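Extracellular ligand-binding receptor (Rhodopseudomonas palustris, PDB 4F06) binds p-hydroxybenzoic acid, a lignin-derived aromatic, between two lobes and probably delivers it to an ABC transporter as its solute-binding component. Local coordinates at residues G16-F21 with L79-N84; P185-I190 with N218-G223. One frame throughout, in Å; residues are numbered along the deposited sequence.

Interaction 1: residues G16-F21 with L79-N84. With PHB (p-hydroxybenzoic acid), chain B.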
loop_
_atom_site.group_PDB
_atom_site.type_symbol
_atom_site.label_atom_id
_atom_site.label_comp_id
_atom_site.label_asym_id
_atom_site.label_seq_id
_atom_site.Cartn_x
_atom_site.Cartn_y
_atom_site.Cartn_z
ATOM N N GLY A 16 10.914 14.938 -0.218
ATOM C CA GLY A 16 9.992 15.420 -1.203
ATOM C C GLY A 16 8.541 15.271 -0.775
ATOM O O GLY A 16 8.249 14.980 0.381
ATOM N N PRO A 17 7.603 15.399 -1.717
ATOM C CA PRO A 17 6.185 15.455 -1.393
ATOM C C PRO A 17 5.682 14.179 -0.713
ATOM O O PRO A 17 4.677 14.233 0.022
ATOM C CB PRO A 17 5.528 15.709 -2.742
ATOM C CG PRO A 17 6.623 16.215 -3.650
ATOM C CD PRO A 17 7.912 15.781 -3.107
ATOM N N TYR A 18 6.313 13.036 -1.016
ATOM C CA TYR A 18 5.889 11.732 -0.474
ATOM C C TYR A 18 6.805 11.274 0.658
ATOM O O TYR A 18 6.779 10.082 1.028
ATOM C CB TYR A 18 5.885 10.690 -1.624
ATOM C CG TYR A 18 4.902 11.073 -2.709
ATOM C CD1 TYR A 18 3.553 10.684 -2.642
ATOM C CD2 TYR A 18 5.322 11.803 -3.842
ATOM C CE1 TYR A 18 2.646 11.037 -3.655
ATOM C CE2 TYR A 18 4.438 12.176 -4.840
ATOM C CZ TYR A 18 3.095 11.787 -4.747
ATOM O OH TYR A 18 2.157 12.098 -5.712
ATOM N N ALA A 19 7.549 12.192 1.276
ATOM C CA ALA A 19 8.554 11.839 2.278
ATOM C C ALA A 19 7.983 11.047 3.436
ATOM O O ALA A 19 8.676 10.187 3.987
ATOM C CB ALA A 19 9.216 13.093 2.818
ATOM N N LEU A 20 6.742 11.313 3.841
ATOM C CA LEU A 20 6.238 10.579 4.998
ATOM C C LEU A 20 6.175 9.097 4.745
ATOM O O LEU A 20 6.353 8.288 5.641
ATOM C CB LEU A 20 4.838 11.107 5.375
ATOM C CG LEU A 20 4.300 10.563 6.727
ATOM C CD1 LEU A 20 5.294 10.738 7.902
ATOM C CD2 LEU A 20 3.051 11.351 7.067
ATOM N N PHE A 21 5.901 8.705 3.495
ATOM C CA PHE A 21 5.744 7.281 3.178
ATOM C C PHE A 21 7.052 6.518 3.241
ATOM O O PHE A 21 7.056 5.324 3.638
ATOM C CB PHE A 21 5.018 7.094 1.855
ATOM C CG PHE A 21 3.664 7.723 1.927
ATOM C CD1 PHE A 21 2.633 7.064 2.610
ATOM C CD2 PHE A 21 3.440 9.023 1.426
ATOM C CE1 PHE A 21 1.398 7.692 2.769
ATOM C CE2 PHE A 21 2.188 9.641 1.599
ATOM C CZ PHE A 21 1.182 8.970 2.275
ATOM N N LEU A 79 10.043 0.461 -2.394
ATOM C CA LEU A 79 9.445 0.795 -3.709
ATOM C C LEU A 79 8.027 1.296 -3.543
ATOM O O LEU A 79 7.041 0.524 -3.575
ATOM C CB LEU A 79 9.579 -0.333 -4.764
ATOM C CG LEU A 79 11.000 -0.681 -5.235
ATOM C CD1 LEU A 79 11.637 0.531 -5.936
ATOM C CD2 LEU A 79 11.898 -1.271 -4.156
ATOM N N TYR A 80 7.916 2.606 -3.370
ATOM C CA TYR A 80 6.606 3.215 -3.222
ATOM C C TYR A 80 5.784 3.133 -4.538
ATOM O O TYR A 80 4.609 2.730 -4.524
ATOM C CB TYR A 80 6.755 4.676 -2.788
ATOM C CG TYR A 80 5.462 5.295 -2.320
ATOM C CD1 TYR A 80 4.797 4.778 -1.200
ATOM C CD2 TYR A 80 4.891 6.385 -3.002
ATOM C CE1 TYR A 80 3.583 5.326 -0.777
ATOM C CE2 TYR A 80 3.697 6.977 -2.566
ATOM C CZ TYR A 80 3.047 6.431 -1.465
ATOM O OH TYR A 80 1.837 6.916 -0.997
ATOM N N PHE A 81 6.403 3.540 -5.661
ATOM C CA PHE A 81 5.674 3.645 -6.915
ATOM C C PHE A 81 5.839 2.418 -7.813
ATOM O O PHE A 81 6.968 1.940 -8.027
ATOM C CB PHE A 81 6.133 4.898 -7.683
ATOM C CG PHE A 81 5.735 6.215 -7.015
ATOM C CD1 PHE A 81 4.395 6.588 -7.016
ATOM C CD2 PHE A 81 6.680 7.046 -6.437
ATOM C CE1 PHE A 81 3.997 7.784 -6.440
ATOM C CE2 PHE A 81 6.278 8.253 -5.862
ATOM C CZ PHE A 81 4.933 8.635 -5.874
ATOM N N THR A 82 4.734 2.045 -8.413
ATOM C CA THR A 82 4.762 0.934 -9.384
ATOM C C THR A 82 5.858 1.046 -10.455
ATOM O O THR A 82 6.581 0.092 -10.658
ATOM C CB THR A 82 3.368 0.752 -10.011
ATOM O OG1 THR A 82 2.505 0.095 -9.095
ATOM C CG2 THR A 82 3.408 -0.077 -11.295
ATOM N N PRO A 83 5.971 2.179 -11.180
ATOM C CA PRO A 83 6.983 2.247 -12.247
ATOM C C PRO A 83 8.392 2.056 -11.740
ATOM O O PRO A 83 9.266 1.600 -12.466
ATOM C CB PRO A 83 6.755 3.643 -12.896
ATOM C CG PRO A 83 5.906 4.399 -11.884
ATOM C CD PRO A 83 5.046 3.329 -11.257
ATOM N N ASN A 84 8.646 2.440 -10.505
ATOM C CA ASN A 84 9.969 2.235 -9.919
ATOM C C ASN A 84 10.224 0.785 -9.595
ATOM O O ASN A 84 11.294 0.242 -9.919
ATOM C CB ASN A 84 10.142 3.147 -8.701
ATOM C CG ASN A 84 10.108 4.617 -9.085
ATOM O OD1 ASN A 84 10.437 4.999 -10.245
ATOM N ND2 ASN A 84 9.789 5.479 -8.112
HETATM C "C1'" PHB B . 1.817 2.532 -6.666
HETATM O "O1'" PHB B . 1.717 1.317 -6.885
HETATM O "O2'" PHB B . 2.444 3.324 -7.450
HETATM C C1 PHB B . 1.120 3.085 -5.463
HETATM C C2 PHB B . 0.002 2.420 -4.924
HETATM C C3 PHB B . -0.672 2.952 -3.851
HETATM C C4 PHB B . -0.285 4.161 -3.312
HETATM C C5 PHB B . 0.803 4.832 -3.832
HETATM C C6 PHB B . 1.507 4.318 -4.914
HETATM O O4 PHB B . -0.943 4.747 -2.293
#

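Interaction 2: residues P185-I190 with N218-G223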
loop_
_atom_site.group_PDB
_atom_site.type_symbol
_atom_site.label_atom_id
_atom_site.label_comp_id
_atom_site.label_asym_id
_atom_site.label_seq_id
_atom_site.Cartn_x
_atom_site.Cartn_y
_atom_site.Cartn_z
ATOM N N PRO A 185 -12.242 20.978 -12.303
ATOM C CA PRO A 185 -12.903 20.549 -13.537
ATOM C C PRO A 185 -13.382 19.098 -13.488
ATOM O O PRO A 185 -14.472 18.785 -14.009
ATOM C CB PRO A 185 -11.824 20.785 -14.600
ATOM C CG PRO A 185 -11.057 21.959 -14.064
ATOM C CD PRO A 185 -10.957 21.672 -12.583
ATOM N N ILE A 186 -12.613 18.207 -12.860
ATOM C CA ILE A 186 -13.055 16.820 -12.697
ATOM C C ILE A 186 -14.324 16.749 -11.866
ATOM O O ILE A 186 -15.256 16.001 -12.196
ATOM C CB ILE A 186 -11.969 15.937 -12.064
ATOM C CG1 ILE A 186 -10.742 15.970 -12.952
ATOM C CG2 ILE A 186 -12.441 14.499 -11.950
ATOM C CD1 ILE A 186 -11.095 15.793 -14.406
HETATM N N MSE A 187 -14.387 17.530 -10.784
HETATM C CA MSE A 187 -15.609 17.534 -9.965
HETATM C C MSE A 187 -16.816 17.994 -10.740
HETATM O O MSE A 187 -17.893 17.438 -10.557
HETATM C CB MSE A 187 -15.409 18.323 -8.659
HETATM C CG MSE A 187 -14.319 17.841 -7.750
HETATM SE SE MSE A 187 -14.498 15.949 -7.286
HETATM C CE MSE A 187 -12.687 15.734 -6.848
ATOM N N GLN A 188 -16.639 18.993 -11.604
ATOM C CA GLN A 188 -17.745 19.471 -12.427
ATOM C C GLN A 188 -18.198 18.371 -13.384
ATOM O O GLN A 188 -19.392 18.211 -13.611
ATOM C CB GLN A 188 -17.347 20.726 -13.210
ATOM C CG GLN A 188 -18.504 21.319 -14.018
ATOM C CD GLN A 188 -19.659 21.733 -13.113
ATOM O OE1 GLN A 188 -19.459 22.417 -12.082
ATOM N NE2 GLN A 188 -20.873 21.320 -13.478
ATOM N N ARG A 189 -17.249 17.634 -13.960
ATOM C CA ARG A 189 -17.580 16.548 -14.877
ATOM C C ARG A 189 -18.362 15.458 -14.118
ATOM O O ARG A 189 -19.370 14.943 -14.618
ATOM C CB ARG A 189 -16.300 15.979 -15.489
ATOM C CG ARG A 189 -15.716 16.879 -16.580
ATOM C CD ARG A 189 -14.325 16.449 -17.002
ATOM N NE ARG A 189 -14.335 15.139 -17.655
ATOM C CZ ARG A 189 -13.241 14.442 -17.950
ATOM N NH1 ARG A 189 -12.032 14.904 -17.631
ATOM N NH2 ARG A 189 -13.360 13.272 -18.546
ATOM N N ILE A 190 -17.926 15.143 -12.893
ATOM C CA ILE A 190 -18.643 14.177 -12.066
ATOM C C ILE A 190 -20.059 14.655 -11.737
ATOM O O ILE A 190 -21.020 13.856 -11.854
ATOM C CB ILE A 190 -17.831 13.822 -10.821
ATOM C CG1 ILE A 190 -16.571 13.064 -11.255
ATOM C CG2 ILE A 190 -18.697 12.986 -9.872
ATOM C CD1 ILE A 190 -15.529 12.865 -10.154
ATOM N N ASN A 218 -16.197 21.727 -3.649
ATOM C CA ASN A 218 -17.119 21.874 -4.751
ATOM C C ASN A 218 -18.506 21.377 -4.443
ATOM O O ASN A 218 -19.397 21.465 -5.308
ATOM C CB ASN A 218 -16.571 21.281 -6.044
ATOM C CG ASN A 218 -15.388 22.063 -6.569
ATOM O OD1 ASN A 218 -14.211 21.701 -6.333
ATOM N ND2 ASN A 218 -15.675 23.155 -7.242
ATOM N N GLY A 219 -18.755 20.908 -3.215
ATOM C CA GLY A 219 -20.142 20.658 -2.807
ATOM C C GLY A 219 -20.645 19.282 -3.132
ATOM O O GLY A 219 -21.813 19.003 -2.875
ATOM N N LEU A 220 -19.826 18.398 -3.710
ATOM C CA LEU A 220 -20.359 17.089 -4.099
ATOM C C LEU A 220 -20.783 16.265 -2.895
ATOM O O LEU A 220 -21.808 15.588 -2.923
ATOM C CB LEU A 220 -19.355 16.310 -4.952
ATOM C CG LEU A 220 -19.259 16.774 -6.412
ATOM C CD1 LEU A 220 -18.594 18.160 -6.542
ATOM C CD2 LEU A 220 -18.510 15.756 -7.238
ATOM N N LYS A 221 -19.980 16.318 -1.823
ATOM C CA LYS A 221 -20.258 15.538 -0.631
ATOM C C LYS A 221 -21.608 15.997 -0.030
ATOM O O LYS A 221 -22.472 15.155 0.307
ATOM C CB LYS A 221 -19.115 15.713 0.364
ATOM C CG LYS A 221 -19.228 14.736 1.544
ATOM C CD LYS A 221 -17.996 14.914 2.470
ATOM C CE LYS A 221 -17.814 13.823 3.521
ATOM N NZ LYS A 221 -19.047 13.794 4.329
ATOM N N ALA A 222 -21.801 17.310 0.111
ATOM C CA ALA A 222 -23.051 17.819 0.676
ATOM C C ALA A 222 -24.228 17.615 -0.268
ATOM O O ALA A 222 -25.366 17.612 0.192
ATOM C CB ALA A 222 -22.894 19.282 0.999
ATOM N N GLY A 223 -23.953 17.412 -1.555
ATOM C CA GLY A 223 -24.945 17.173 -2.592
ATOM C C GLY A 223 -25.338 15.697 -2.653
ATOM O O GLY A 223 -26.146 15.325 -3.480
#

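Interaction 1: residues G16-F21 with L79-N84
Phe21 and Tyr80 bring the two backbones closest, with their CA atoms 7.6 Å apart. No hydrogen bond joins the segments: a type I turn over Gly16 to Ala19 leads into helix 19-36, while the loop 79-81 runs into helix 82-88 with Phe81 as its N-cap residue. Four aromatic rings fill the gap. With CG anti to the backbone N (chi1 -167°), the Tyr80 ring is put beside Phe21, and its hydroxyl sits above the centre of the Phe21 ring, Tyr80 OH to Phe21 CG 3.5 Å. The two planes are nearly parallel but slid apart, so the rings hardly overlap, and Tyr80 CE1 also meets Phe21 CB at 3.5 Å. Tyr18 receives the edge of Phe81 in a T-shaped pair: Phe81 CZ comes down over the middle of the Tyr18 face, 3.7 Å from Tyr18 CE2, with planes at 86°. Tyr18 CD1 reaches Tyr80 CE2 at 3.7 Å, the rings oblique to each other. Within the loop, Tyr80 CD2 lies over one face of Phe81.

The p-hydroxybenzoic acid lies beyond this cluster. Its carboxylate is gripped by Thr82 through a nearly straight bond from N to O2' (2.8 Å, 167°) and a short one from OG1 to O1' (2.6 Å), while its C6 side lies over the rim of one Tyr80 face. Glu52 takes the backbone N-H groups of Tyr80 and Phe81, and Tyr80 OH is hydrogen-bonded to Ala204 O, in the loop before helix 206-217. The helix start at Thr82 would probably add to the pull on the anion. Across the segments the rings meet by apolar contact alone, while Thr82, next in the loop, supplies two of the bonds to the carboxylate.

Interaction 2: residues P185-I190 with N218-G223
Met187, present as selenomethionine, and Leu220 form the close-packed part of this contact, where one face of helix 184-193 meets the turn after helix 206-217. Leu220 drives its two methyls against the helix. Leu220 CD1 lies 3.8 Å from Met187 CB, and Leu220 CD2 lies against both Met187 O and Ile190 CG2, 3.8 Å from each. The Ile190 branch that touches is the one anti to its backbone N, CG2, and the two side chains meet at about a right angle. The bend of Met187 at chi2 (-55°) leads the end of its side chain away from 218-223, though Met187 SE still lies 4.0 Å from Leu220 CD2. Met187 also touches Phe211 and Ala214 of helix 206-217, while Leu220 and Ile190 both rest on Ile198 of strand 197-201.

Toward the solvent the fit slackens, and Asn218 CB lies 4.1 Å from Met187 CB. The chain turns at Gly219, whose positive phi (89°) closes a Schellman motif at the end of helix 206-217 and swings Leu220 back inward. Lys191, further along helix 184-193, hydrogen-bonds through NZ to Asn218 O, a polar tie beside the apolar core.

No hydrogen bond or ion pair crosses between 185-190 and 218-223. Methyl, methylene and selenium contacts join the two neighbouring helix-strand units of the lobe, which implies cohesion by shape and exclusion of water, with the hydrogen bond from Lys191 to Asn218 O reaching in from just beyond 185-190.

Overall arrangement
Interaction 1 closes before interaction 2 opens along the chain, and they lie in different lobes of the two-lobed periplasmic binding fold. Residues 16-21 and 79-84 follow strands 5-12 and 75-78, neighbours in the six-stranded sheet. The segments of interaction 2 flank strand 197-201 in the other sheet, with helix 206-217 between them in sequence. The centres of the two interactions are 28 Å apart and their nearest atoms about 15 Å, so neither touches the other. Interaction 1, about 11 Å from the centre of the chain, shapes a wall of the ligand pocket, whereas interaction 2, at about 27 Å, joins a helix to a turn on the outer part of the other lobe.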